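Local coordinates for amidohydrolase 3 domain-containing protein (Pyrococcus horikoshii, PDB 3IGH) that is of unknown specific function but probably hydrolyses carbon-nitrogen bonds other than peptide bonds, at residues Leu263-Gly267 and Ala320-Ala324; Leu276-Asp282 and Glu373-Arg379; Leu325-Glu329 and Arg350-Val356; His363-Ser367 and Arg418-Val423. One frame throughout, in Å; residues are numbered along the deposited sequence.

Interaction 1 of 4, residues Leu263-Gly267 and Ala320-Ala324; sequences LFTDG and ALDVA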
loop_
_atom_site.group_PDB
_atom_site.type_symbol
_atom_site.label_atom_id
_atom_site.label_comp_id
_atom_site.label_asym_id
_atom_site.label_seq_id
_atom_site.Cartn_x
_atom_site.Cartn_y
_atom_site.Cartn_z
ATOM N N LEU A 263 10.518 -3.652 18.160
ATOM C CA LEU A 263 11.320 -4.585 18.962
ATOM C C LEU A 263 11.466 -4.116 20.412
ATOM O O LEU A 263 11.286 -2.932 20.713
ATOM C CB LEU A 263 12.731 -4.721 18.366
ATOM C CG LEU A 263 12.801 -5.116 16.884
ATOM C CD1 LEU A 263 14.223 -5.030 16.386
ATOM C CD2 LEU A 263 12.237 -6.498 16.716
ATOM N N PHE A 264 11.857 -5.044 21.282
ATOM C CA PHE A 264 12.014 -4.792 22.721
ATOM C C PHE A 264 13.397 -5.233 23.180
ATOM O O PHE A 264 13.865 -6.301 22.801
ATOM C CB PHE A 264 10.976 -5.596 23.509
ATOM C CG PHE A 264 9.561 -5.175 23.257
ATOM C CD1 PHE A 264 8.948 -4.230 24.084
ATOM C CD2 PHE A 264 8.833 -5.719 22.200
ATOM C CE1 PHE A 264 7.632 -3.833 23.857
ATOM C CE2 PHE A 264 7.517 -5.320 21.958
ATOM C CZ PHE A 264 6.916 -4.379 22.792
ATOM N N THR A 265 14.052 -4.404 23.979
ATOM C CA THR A 265 15.248 -4.839 24.699
ATOM C C THR A 265 14.913 -5.249 26.131
ATOM O O THR A 265 15.428 -6.252 26.607
ATOM C CB THR A 265 16.341 -3.765 24.753
ATOM O OG1 THR A 265 15.791 -2.541 25.258
ATOM C CG2 THR A 265 16.936 -3.533 23.375
ATOM N N ASP A 266 14.063 -4.471 26.813
ATOM C CA ASP A 266 13.791 -4.701 28.238
ATOM C C ASP A 266 12.327 -4.521 28.651
ATOM O O ASP A 266 11.446 -4.361 27.806
ATOM C CB ASP A 266 14.733 -3.863 29.127
ATOM C CG ASP A 266 14.455 -2.362 29.067
ATOM O OD1 ASP A 266 13.751 -1.879 28.156
ATOM O OD2 ASP A 266 14.999 -1.636 29.927
ATOM N N GLY A 267 12.071 -4.574 29.956
ATOM C CA GLY A 267 10.718 -4.374 30.466
ATOM C C GLY A 267 10.546 -2.952 30.956
ATOM O O GLY A 267 10.995 -1.998 30.307
ATOM N N ALA A 320 19.694 -1.284 28.720
ATOM C CA ALA A 320 18.868 -1.614 27.559
ATOM C C ALA A 320 19.140 -0.658 26.413
ATOM O O ALA A 320 19.150 -1.064 25.250
ATOM C CB ALA A 320 17.428 -1.546 27.925
ATOM N N LEU A 321 19.351 0.612 26.754
ATOM C CA LEU A 321 19.716 1.622 25.781
ATOM C C LEU A 321 21.064 1.325 25.113
ATOM O O LEU A 321 21.196 1.513 23.896
ATOM C CB LEU A 321 19.718 3.017 26.413
ATOM C CG LEU A 321 20.070 4.177 25.477
ATOM C CD1 LEU A 321 19.107 4.255 24.286
ATOM C CD2 LEU A 321 20.068 5.477 26.239
ATOM N N ASP A 322 22.043 0.861 25.899
ATOM C CA ASP A 322 23.332 0.403 25.346
ATOM C C ASP A 322 23.104 -0.678 24.293
ATOM O O ASP A 322 23.681 -0.617 23.210
ATOM C CB ASP A 322 24.264 -0.155 26.435
ATOM C CG ASP A 322 24.844 0.917 27.345
ATOM O OD1 ASP A 322 25.142 2.029 26.870
ATOM O OD2 ASP A 322 25.029 0.628 28.550
ATOM N N VAL A 323 22.256 -1.650 24.629
ATOM C CA VAL A 323 21.904 -2.756 23.749
ATOM C C VAL A 323 21.240 -2.238 22.467
ATOM O O VAL A 323 21.630 -2.631 21.369
ATOM C CB VAL A 323 20.993 -3.787 24.470
ATOM C CG1 VAL A 323 20.486 -4.869 23.511
ATOM C CG2 VAL A 323 21.728 -4.419 25.650
ATOM N N ALA A 324 20.262 -1.342 22.613
ATOM C CA ALA A 324 19.586 -0.742 21.453
ATOM C C ALA A 324 20.560 0.022 20.579
ATOM O O ALA A 324 20.527 -0.104 19.345
ATOM C CB ALA A 324 18.429 0.179 21.891
#
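T265 and D266 meet helix 318-331 chiefly through the methyl group of A320, which lies close to both of their polar ends. A320 CB stands 3.1 Å from D266 OD2 and 3.3 Å from T265 OG1; both are packing contacts, and no hydrogen bond crosses between the segments. The other branch of T265 goes further along the helix. Its CG2 lies 3.8 Å from CG1 of V323, the two side chains running antiparallel, and 4.3 Å from A324 CB. With chi1 of 53°, OG1 sits between the backbone N and the carbonyl carbon, while CG2 is anti to that carbon and faces the helix.

In the fold, residues 263-264 end strand 256-264, which runs parallel to strand 310-315, and helix 318-331 follows the latter. The contact thus joins the loop leaving one strand of the TIM-barrel-type domain to the helix after the neighbouring strand.

Bonds outside the contact fix the polar ends. T265 OG1 is hydrogen-bonded to H314 O, on strand 310-315. D266 OD1 takes a bond from I316 N, and OD2 takes two, from G317 N and L275 N, so the carboxylate is tied both to the backbone just ahead of the helix, at I316 and G317, and to the loop at L275. Replacing T265 by a glycine would probably open a gap beside V323 and A324 and leave H314 O without its hydroxyl partner. V323 also packs on R294 of helix 294-305, and A320 on L275 from the loop that binds D266.

Interaction 2 of 4, residues Leu276-Asp282 and Glu373-Arg379; sequences LSKPYSD and ERVGEER. With SO4 (sulfate ion), chain L.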
loop_
_atom_site.group_PDB
_atom_site.type_symbol
_atom_site.label_atom_id
_atom_site.label_comp_id
_atom_site.label_asym_id
_atom_site.label_seq_id
_atom_site.Cartn_x
_atom_site.Cartn_y
_atom_site.Cartn_z
ATOM N N LEU A 276 19.072 -2.260 33.870
ATOM C CA LEU A 276 19.949 -1.222 34.403
ATOM C C LEU A 276 21.413 -1.689 34.430
ATOM O O LEU A 276 21.667 -2.891 34.434
ATOM C CB LEU A 276 19.505 -0.863 35.833
ATOM C CG LEU A 276 18.032 -0.531 36.115
ATOM C CD1 LEU A 276 17.828 -0.053 37.549
ATOM C CD2 LEU A 276 17.535 0.516 35.145
ATOM N N SER A 277 22.359 -0.748 34.454
ATOM C CA SER A 277 23.779 -1.098 34.559
ATOM C C SER A 277 24.219 -1.407 36.001
ATOM O O SER A 277 25.282 -1.997 36.217
ATOM C CB SER A 277 24.665 -0.019 33.929
ATOM O OG SER A 277 24.350 1.267 34.426
ATOM N N LYS A 278 23.399 -1.014 36.979
ATOM C CA LYS A 278 23.622 -1.323 38.404
ATOM C C LYS A 278 22.282 -1.742 38.996
ATOM O O LYS A 278 21.241 -1.363 38.454
ATOM C CB LYS A 278 24.184 -0.108 39.142
ATOM C CG LYS A 278 25.672 0.097 38.950
ATOM C CD LYS A 278 26.149 1.342 39.677
ATOM C CE LYS A 278 27.595 1.670 39.333
ATOM N NZ LYS A 278 27.982 3.023 39.829
ATOM N N PRO A 279 22.280 -2.548 40.083
ATOM C CA PRO A 279 20.991 -3.009 40.620
ATOM C C PRO A 279 19.999 -1.900 41.002
ATOM O O PRO A 279 20.396 -0.744 41.172
ATOM C CB PRO A 279 21.397 -3.832 41.848
ATOM C CG PRO A 279 22.785 -4.310 41.520
ATOM C CD PRO A 279 23.411 -3.127 40.837
ATOM N N TYR A 280 18.721 -2.263 41.081
ATOM C CA TYR A 280 17.658 -1.346 41.507
ATOM C C TYR A 280 17.919 -0.846 42.920
ATOM O O TYR A 280 18.424 -1.590 43.766
ATOM C CB TYR A 280 16.295 -2.038 41.435
ATOM C CG TYR A 280 15.703 -2.011 40.043
ATOM C CD1 TYR A 280 16.104 -2.934 39.072
ATOM C CD2 TYR A 280 14.762 -1.048 39.688
ATOM C CE1 TYR A 280 15.567 -2.905 37.782
ATOM C CE2 TYR A 280 14.214 -1.007 38.401
ATOM C CZ TYR A 280 14.632 -1.938 37.457
ATOM O OH TYR A 280 14.106 -1.902 36.196
ATOM N N SER A 281 17.601 0.419 43.163
ATOM C CA SER A 281 17.842 1.023 44.471
ATOM C C SER A 281 16.924 0.477 45.562
ATOM O O SER A 281 17.314 0.427 46.727
ATOM C CB SER A 281 17.759 2.539 44.377
ATOM O OG SER A 281 18.759 3.011 43.497
ATOM N N ASP A 282 15.726 0.040 45.185
ATOM C CA ASP A 282 14.785 -0.548 46.148
ATOM C C ASP A 282 14.662 -2.068 46.031
ATOM O O ASP A 282 13.791 -2.677 46.659
ATOM C CB ASP A 282 13.405 0.121 46.048
ATOM C CG ASP A 282 12.766 -0.017 44.662
ATOM O OD1 ASP A 282 13.424 -0.507 43.711
ATOM O OD2 ASP A 282 11.588 0.375 44.523
ATOM N N GLU A 373 12.455 5.968 43.828
ATOM C CA GLU A 373 12.719 4.772 44.638
ATOM C C GLU A 373 13.403 3.667 43.821
ATOM O O GLU A 373 14.311 2.999 44.317
ATOM C CB GLU A 373 11.447 4.228 45.285
ATOM C CG GLU A 373 11.019 4.994 46.533
ATOM C CD GLU A 373 10.455 6.348 46.186
ATOM O OE1 GLU A 373 11.022 7.362 46.646
ATOM O OE2 GLU A 373 9.472 6.388 45.414
ATOM N N ARG A 374 12.961 3.485 42.574
ATOM C CA ARG A 374 13.578 2.494 41.673
ATOM C C ARG A 374 15.052 2.770 41.367
ATOM O O ARG A 374 15.883 1.854 41.418
ATOM C CB ARG A 374 12.812 2.396 40.349
ATOM C CG ARG A 374 11.371 1.906 40.457
ATOM C CD ARG A 374 11.260 0.474 40.976
ATOM N NE ARG A 374 9.877 -0.012 40.888
ATOM C CZ ARG A 374 8.933 0.227 41.800
ATOM N NH1 ARG A 374 7.708 -0.247 41.622
ATOM N NH2 ARG A 374 9.210 0.942 42.890
ATOM N N VAL A 375 15.373 4.018 41.036
ATOM C CA VAL A 375 16.698 4.347 40.513
ATOM C C VAL A 375 17.608 5.087 41.486
ATOM O O VAL A 375 18.818 5.188 41.246
ATOM C CB VAL A 375 16.633 5.111 39.146
ATOM C CG1 VAL A 375 15.756 4.355 38.146
ATOM C CG2 VAL A 375 16.151 6.564 39.324
ATOM N N GLY A 376 17.044 5.607 42.576
ATOM C CA GLY A 376 17.849 6.346 43.559
ATOM C C GLY A 376 18.243 7.744 43.112
ATOM O O GLY A 376 18.137 8.088 41.925
ATOM N N GLU A 377 18.732 8.533 44.047
ATOM C CA GLU A 377 19.129 9.888 43.757
ATOM C C GLU A 377 20.292 10.061 42.848
ATOM O O GLU A 377 20.403 11.007 42.140
ATOM C CB GLU A 377 19.395 10.679 45.017
ATOM C CG GLU A 377 18.773 12.030 44.990
ATOM C CD GLU A 377 17.506 12.056 45.781
ATOM O OE1 GLU A 377 16.939 10.980 45.999
ATOM O OE2 GLU A 377 17.091 13.135 46.231
ATOM N N GLU A 378 21.188 9.113 42.910
ATOM C CA GLU A 378 22.380 9.145 42.065
ATOM C C GLU A 378 22.102 8.954 40.570
ATOM O O GLU A 378 22.946 9.294 39.741
ATOM C CB GLU A 378 23.426 8.135 42.555
ATOM C CG GLU A 378 24.004 8.447 43.945
ATOM C CD GLU A 378 24.430 9.905 44.106
ATOM O OE1 GLU A 378 25.429 10.313 43.472
ATOM O OE2 GLU A 378 23.765 10.638 44.871
ATOM N N ARG A 379 20.922 8.431 40.234
ATOM C CA ARG A 379 20.527 8.228 38.833
ATOM C C ARG A 379 19.367 9.124 38.400
ATOM O O ARG A 379 18.926 9.056 37.256
ATOM C CB ARG A 379 20.181 6.761 38.582
ATOM C CG ARG A 379 21.375 5.832 38.712
ATOM C CD ARG A 379 20.987 4.401 38.447
ATOM N NE ARG A 379 20.309 3.792 39.589
ATOM C CZ ARG A 379 20.189 2.486 39.767
ATOM N NH1 ARG A 379 20.707 1.635 38.880
ATOM N NH2 ARG A 379 19.565 2.025 40.835
HETATM S S SO4 L . 20.922 6.707 46.118
HETATM O O1 SO4 L . 19.591 7.116 46.560
HETATM O O2 SO4 L . 21.098 5.278 46.367
HETATM O O3 SO4 L . 21.074 6.956 44.693
HETATM O O4 SO4 L . 21.934 7.470 46.841
HETATM O O HOH W 1 21.957 1.858 36.213
#
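The backbones of S281 and V375 approach to 5.3 Å between CA atoms, and one backbone bond pins them nearby, S281 N to R374 O at 2.8 Å with an N-H...O angle of 160°. G376, just past the end of helix 371-375, has positive phi, and a CB there would run into S281 OG.

R379 is the main side-chain anchor. Its chain bends at chi3 (-78°), which brings the guanidinium edge against the loop. NH1 donates to K278 O at 3.1 Å, meeting that oxygen from above its carbonyl plane. NH2 serves both P279 O, at 2.9 Å, and S281 OG, at 3.0 Å. On its own segment NE reaches V375 O at 2.6 Å, in the carbonyl plane on a lone pair. L276 CD1 sits over the centre of the Y280 ring and also touches R379 NH1. R374 NH2 makes a salt bridge to D282 OD2 at 2.9 Å, though its hydrogen bond is weak, bent to 122°; R272 shares that oxygen.

A sulfate ion, probably from crystallisation, accepts bonds from E377 N and E378 N. The partial negative charges of K278 O, P279 O and V375 O probably stabilise the R379 guanidinium, consistent with a loop fixed against the helix end.

Interaction 3 of 4, residues Leu325-Glu329 and Arg350-Val356; sequences LDVFE and RVKNLKV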
loop_
_atom_site.group_PDB
_atom_site.type_symbol
_atom_site.label_atom_id
_atom_site.label_comp_id
_atom_site.label_asym_id
_atom_site.label_seq_id
_atom_site.Cartn_x
_atom_site.Cartn_y
_atom_site.Cartn_z
ATOM N N LEU A 325 21.442 0.799 21.209
ATOM C CA LEU A 325 22.422 1.570 20.456
ATOM C C LEU A 325 23.443 0.651 19.750
ATOM O O LEU A 325 23.872 0.954 18.638
ATOM C CB LEU A 325 23.107 2.625 21.339
ATOM C CG LEU A 325 22.229 3.775 21.881
ATOM C CD1 LEU A 325 22.993 4.635 22.876
ATOM C CD2 LEU A 325 21.669 4.646 20.769
ATOM N N ASP A 326 23.777 -0.479 20.380
ATOM C CA ASP A 326 24.645 -1.506 19.773
ATOM C C ASP A 326 24.035 -2.058 18.480
ATOM O O ASP A 326 24.738 -2.223 17.478
ATOM C CB ASP A 326 24.906 -2.664 20.750
ATOM C CG ASP A 326 25.935 -2.324 21.829
ATOM O OD1 ASP A 326 26.564 -1.254 21.768
ATOM O OD2 ASP A 326 26.108 -3.142 22.757
ATOM N N VAL A 327 22.723 -2.312 18.504
ATOM C CA VAL A 327 21.990 -2.817 17.339
ATOM C C VAL A 327 22.058 -1.813 16.187
ATOM O O VAL A 327 22.409 -2.175 15.056
ATOM C CB VAL A 327 20.520 -3.180 17.700
ATOM C CG1 VAL A 327 19.740 -3.635 16.474
ATOM C CG2 VAL A 327 20.504 -4.286 18.744
ATOM N N PHE A 328 21.770 -0.546 16.486
ATOM C CA PHE A 328 21.805 0.505 15.475
ATOM C C PHE A 328 23.223 0.808 14.943
ATOM O O PHE A 328 23.399 1.109 13.752
ATOM C CB PHE A 328 21.070 1.772 15.973
ATOM C CG PHE A 328 19.560 1.583 16.110
ATOM C CD1 PHE A 328 18.862 0.750 15.239
ATOM C CD2 PHE A 328 18.845 2.259 17.097
ATOM C CE1 PHE A 328 17.478 0.581 15.352
ATOM C CE2 PHE A 328 17.463 2.095 17.223
ATOM C CZ PHE A 328 16.778 1.263 16.354
ATOM N N GLU A 329 24.228 0.675 15.805
ATOM C CA GLU A 329 25.604 0.878 15.379
ATOM C C GLU A 329 26.039 -0.207 14.396
ATOM O O GLU A 329 26.555 0.113 13.322
ATOM C CB GLU A 329 26.558 0.918 16.571
ATOM C CG GLU A 329 27.993 1.236 16.175
ATOM C CD GLU A 329 29.024 0.680 17.150
ATOM O OE1 GLU A 329 30.228 0.808 16.854
ATOM O OE2 GLU A 329 28.643 0.121 18.206
ATOM N N ARG A 350 26.633 9.360 22.296
ATOM C CA ARG A 350 26.427 8.192 21.440
ATOM C C ARG A 350 25.111 8.302 20.665
ATOM O O ARG A 350 25.073 8.027 19.462
ATOM C CB ARG A 350 26.490 6.897 22.243
ATOM C CG ARG A 350 26.629 5.685 21.353
ATOM C CD ARG A 350 26.907 4.429 22.121
ATOM N NE ARG A 350 27.017 3.315 21.188
ATOM C CZ ARG A 350 26.725 2.054 21.480
ATOM N NH1 ARG A 350 26.873 1.116 20.550
ATOM N NH2 ARG A 350 26.291 1.728 22.694
ATOM N N VAL A 351 24.055 8.743 21.352
ATOM C CA VAL A 351 22.767 9.064 20.709
ATOM C C VAL A 351 22.972 10.070 19.566
ATOM O O VAL A 351 22.489 9.864 18.445
ATOM C CB VAL A 351 21.718 9.578 21.750
ATOM C CG1 VAL A 351 20.557 10.306 21.075
ATOM C CG2 VAL A 351 21.194 8.411 22.605
ATOM N N LYS A 352 23.727 11.131 19.852
ATOM C CA LYS A 352 24.050 12.161 18.862
ATOM C C LYS A 352 24.786 11.583 17.653
ATOM O O LYS A 352 24.397 11.831 16.507
ATOM C CB LYS A 352 24.885 13.277 19.501
ATOM C CG LYS A 352 25.165 14.452 18.572
ATOM C CD LYS A 352 25.969 15.529 19.270
ATOM C CE LYS A 352 26.071 16.775 18.409
ATOM N NZ LYS A 352 26.678 17.910 19.162
ATOM N N ASN A 353 25.829 10.800 17.922
ATOM C CA ASN A 353 26.675 10.240 16.872
ATOM C C ASN A 353 25.972 9.244 15.959
ATOM O O ASN A 353 26.241 9.210 14.759
ATOM C CB ASN A 353 27.935 9.622 17.479
ATOM C CG ASN A 353 28.890 10.676 18.042
ATOM O OD1 ASN A 353 28.855 11.844 17.642
ATOM N ND2 ASN A 353 29.739 10.266 18.980
ATOM N N LEU A 354 25.060 8.451 16.521
ATOM C CA LEU A 354 24.322 7.453 15.739
ATOM C C LEU A 354 23.104 8.029 15.036
ATOM O O LEU A 354 22.461 7.339 14.242
ATOM C CB LEU A 354 23.918 6.257 16.616
ATOM C CG LEU A 354 25.065 5.412 17.180
ATOM C CD1 LEU A 354 24.560 4.388 18.181
ATOM C CD2 LEU A 354 25.839 4.725 16.072
ATOM N N LYS A 355 22.776 9.282 15.351
ATOM C CA LYS A 355 21.687 10.012 14.700
ATOM C C LYS A 355 20.318 9.347 14.904
ATOM O O LYS A 355 19.454 9.420 14.034
ATOM C CB LYS A 355 21.978 10.214 13.200
ATOM C CG LYS A 355 23.181 11.103 12.894
ATOM C CD LYS A 355 23.378 11.219 11.387
ATOM C CE LYS A 355 24.077 12.520 11.008
ATOM N NZ LYS A 355 25.534 12.495 11.308
ATOM N N VAL A 356 20.119 8.713 16.059
ATOM C CA VAL A 356 18.862 8.006 16.315
ATOM C C VAL A 356 17.722 8.997 16.573
ATOM O O VAL A 356 17.959 10.152 16.960
ATOM C CB VAL A 356 18.966 6.960 17.465
ATOM C CG1 VAL A 356 19.980 5.866 17.120
ATOM C CG2 VAL A 356 19.312 7.621 18.791
#
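R350 reaches from helix 345-354 to L325, D326 and E329 on helix 318-331. The axes of the short helical segments pass 10.9 Å apart at 24°, a nearly parallel pairing. From CB the chain leaves with CG anti to the backbone N (chi1 -166°) and stays extended as far as NE. CG and CD run along L325, CD lying 4.0 Å from L325 CD1. Farther out, L325 CB lies over one face of the guanidinium, offset toward its rim and 3.6 Å from R350 NH2. At the tip NH1 binds D326 OD1 at 2.7 Å; this oxygen accepts on its anti lone pair and lies 9° out of the guanidinium plane. NH2 reaches the same oxygen weakly, and NH1 has a weak bond to E329 OE2 at 3.1 Å.

In the apolar part of the contact L354 CD1 meets L325 CD2 at 3.9 Å, and V356 CG1 approaches F328 CD2 at 3.8 Å. K355, with positive phi, ends its helix in a Schellman motif. A methionine in place of R350 would probably leave D326 OD1 and E329 without this cationic partner. With D326 OD2 also paired to R294, two arginines flank one carboxylate, which probably favours its ionised form and links three helices electrostatically.

Interaction 4 of 4, residues His363-Ser367 and Arg418-Val423; sequences HFIIS and RGKGKV. With SO4 (sulfate ion), chain E.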
loop_
_atom_site.group_PDB
_atom_site.type_symbol
_atom_site.label_atom_id
_atom_site.label_comp_id
_atom_site.label_asym_id
_atom_site.label_seq_id
_atom_site.Cartn_x
_atom_site.Cartn_y
_atom_site.Cartn_z
ATOM N N HIS A 363 4.018 12.256 29.982
ATOM C CA HIS A 363 3.049 11.977 31.044
ATOM C C HIS A 363 3.462 10.861 32.020
ATOM O O HIS A 363 2.899 10.758 33.114
ATOM C CB HIS A 363 1.630 11.776 30.497
ATOM C CG HIS A 363 0.559 12.041 31.510
ATOM N ND1 HIS A 363 0.019 11.047 32.293
ATOM C CD2 HIS A 363 -0.037 13.193 31.899
ATOM C CE1 HIS A 363 -0.885 11.568 33.105
ATOM N NE2 HIS A 363 -0.934 12.869 32.888
ATOM N N PHE A 364 4.461 10.050 31.644
ATOM C CA PHE A 364 5.065 9.076 32.570
ATOM C C PHE A 364 5.658 9.735 33.828
ATOM O O PHE A 364 5.701 9.107 34.875
ATOM C CB PHE A 364 6.156 8.234 31.886
ATOM C CG PHE A 364 5.633 7.035 31.112
ATOM C CD1 PHE A 364 4.778 7.188 30.026
ATOM C CD2 PHE A 364 6.023 5.744 31.467
ATOM C CE1 PHE A 364 4.318 6.068 29.300
ATOM C CE2 PHE A 364 5.563 4.632 30.759
ATOM C CZ PHE A 364 4.711 4.798 29.672
ATOM N N ILE A 365 6.136 10.977 33.711
ATOM C CA ILE A 365 6.564 11.774 34.878
ATOM C C ILE A 365 5.468 11.808 35.956
ATOM O O ILE A 365 5.744 11.627 37.146
ATOM C CB ILE A 365 6.932 13.225 34.468
ATOM C CG1 ILE A 365 8.217 13.239 33.631
ATOM C CG2 ILE A 365 7.086 14.150 35.694
ATOM C CD1 ILE A 365 8.412 14.520 32.874
ATOM N N ILE A 366 4.227 11.987 35.507
ATOM C CA ILE A 366 3.086 12.078 36.409
ATOM C C ILE A 366 2.663 10.727 36.973
ATOM O O ILE A 366 2.427 10.610 38.185
ATOM C CB ILE A 366 1.911 12.832 35.735
ATOM C CG1 ILE A 366 2.213 14.328 35.750
ATOM C CG2 ILE A 366 0.568 12.554 36.429
ATOM C CD1 ILE A 366 1.571 15.072 34.640
ATOM N N SER A 367 2.588 9.710 36.111
ATOM C CA SER A 367 2.092 8.394 36.505
ATOM C C SER A 367 3.094 7.600 37.337
ATOM O O SER A 367 2.710 6.897 38.278
ATOM C CB SER A 367 1.678 7.581 35.274
ATOM O OG SER A 367 0.518 8.129 34.674
ATOM N N ARG A 418 6.568 19.405 34.363
ATOM C CA ARG A 418 7.265 18.267 34.990
ATOM C C ARG A 418 6.714 17.748 36.317
ATOM O O ARG A 418 7.473 17.294 37.159
ATOM C CB ARG A 418 8.774 18.537 35.103
ATOM C CG ARG A 418 9.525 18.279 33.817
ATOM C CD ARG A 418 11.035 18.315 33.999
ATOM N NE ARG A 418 11.629 17.048 34.444
ATOM C CZ ARG A 418 11.919 16.021 33.640
ATOM N NH1 ARG A 418 11.625 16.073 32.345
ATOM N NH2 ARG A 418 12.483 14.928 34.137
ATOM N N GLY A 419 5.399 17.787 36.485
ATOM C CA GLY A 419 4.767 17.256 37.687
ATOM C C GLY A 419 4.873 18.149 38.910
ATOM O O GLY A 419 4.762 17.658 40.036
ATOM N N LYS A 420 5.115 19.442 38.693
ATOM C CA LYS A 420 5.130 20.430 39.786
ATOM C C LYS A 420 3.863 20.291 40.629
ATOM O O LYS A 420 2.753 20.325 40.091
ATOM C CB LYS A 420 5.253 21.851 39.231
ATOM C CG LYS A 420 5.377 22.946 40.299
ATOM C CD LYS A 420 5.890 24.265 39.712
ATOM C CE LYS A 420 4.787 25.072 39.037
ATOM N NZ LYS A 420 5.274 26.413 38.589
ATOM N N GLY A 421 4.047 20.064 41.929
ATOM C CA GLY A 421 2.937 19.901 42.864
ATOM C C GLY A 421 2.226 18.570 42.780
ATOM O O GLY A 421 1.111 18.426 43.293
ATOM N N LYS A 422 2.864 17.583 42.142
ATOM C CA LYS A 422 2.223 16.295 41.875
ATOM C C LYS A 422 3.115 15.116 42.241
ATOM O O LYS A 422 2.641 14.125 42.808
ATOM C CB LYS A 422 1.792 16.192 40.398
ATOM C CG LYS A 422 0.681 17.172 39.977
ATOM C CD LYS A 422 0.245 16.972 38.524
ATOM C CE LYS A 422 -0.683 18.097 38.075
ATOM N NZ LYS A 422 -1.177 17.900 36.681
ATOM N N VAL A 423 4.401 15.233 41.912
ATOM C CA VAL A 423 5.372 14.165 42.124
ATOM C C VAL A 423 6.714 14.736 42.558
ATOM O O VAL A 423 7.063 15.866 42.200
ATOM C CB VAL A 423 5.594 13.282 40.841
ATOM C CG1 VAL A 423 4.391 12.361 40.558
ATOM C CG2 VAL A 423 5.935 14.138 39.631
HETATM S S SO4 E . -3.018 14.905 35.058
HETATM O O1 SO4 E . -4.370 15.451 35.016
HETATM O O2 SO4 E . -2.265 15.540 36.138
HETATM O O3 SO4 E . -3.079 13.462 35.259
HETATM O O4 SO4 E . -2.340 15.185 33.798
#
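G419 O is gripped by two backbone donors, K422 N at 2.8 Å and V423 N at 3.1 Å, and this turn presents V423 to I365 and I366. Both valine methyls lie close to the carbonyls of the short helix: V423 CG1 is 3.5 Å from I366 O, while CG2 touches I365 O and, at 4.1 Å, I365 CG2. Positive phi at R418, G419 and G421 shapes the loop. A CB on G419 would clash with V423 CG2 and press on I365, so glycine fits this site sterically.

I365 uses two ends. CG2 packs on R418 O at 3.5 Å; CD1 lies over one face of the R418 guanidinium, 3.6 Å from NH1, the two side chains nearly perpendicular. A bend at chi3 (85°) lets the flat group of R418 lie against this methyl, and its polar atoms are held beyond the contact, NH1 by Y384 O and NE by T429 OG1.

No hydrogen bond links the segments directly, but a sulfate ion, probably from the crystallisation liquor, bridges them. K422, its chain stretched out toward the anion, donates from NZ to sulfate O2 at 2.7 Å. H363 NE2 donates to O4 at 2.9 Å, with the anion at the ring's edge; ND1 is bonded to E404, and I366 CB lies over one ring face, offset toward the rim. I366 also touches the loop, its CG1 approaching G419 CA and K422 CD. In this TIM-barrel-type domain the short helix follows strand 357-360 and packs on the loop after helix 408-417.

How the interactions relate
All four contacts lie within the amidohydrolase-family region. Interactions 1 and 3 share helix 318-331, with centres 13 Å apart; they touch where R350 NH2 lies 3.5 Å from D322 O, so one helix packs against the loop after strand 256-264 through its earlier residues and against helix 345-354 through its later ones. Interaction 3 is nested inside the long chain loop closed by interaction 2. Interactions 2 and 4, centres 19 Å apart, alternate along the chain and use the successive short helices 364-367 and 371-375. Interactions 3 and 4 are farthest apart, centres 29 Å. Interactions 1 and 3 join elements around neighbouring strands; interaction 2 spans farther, from that same loop to helix 371-375.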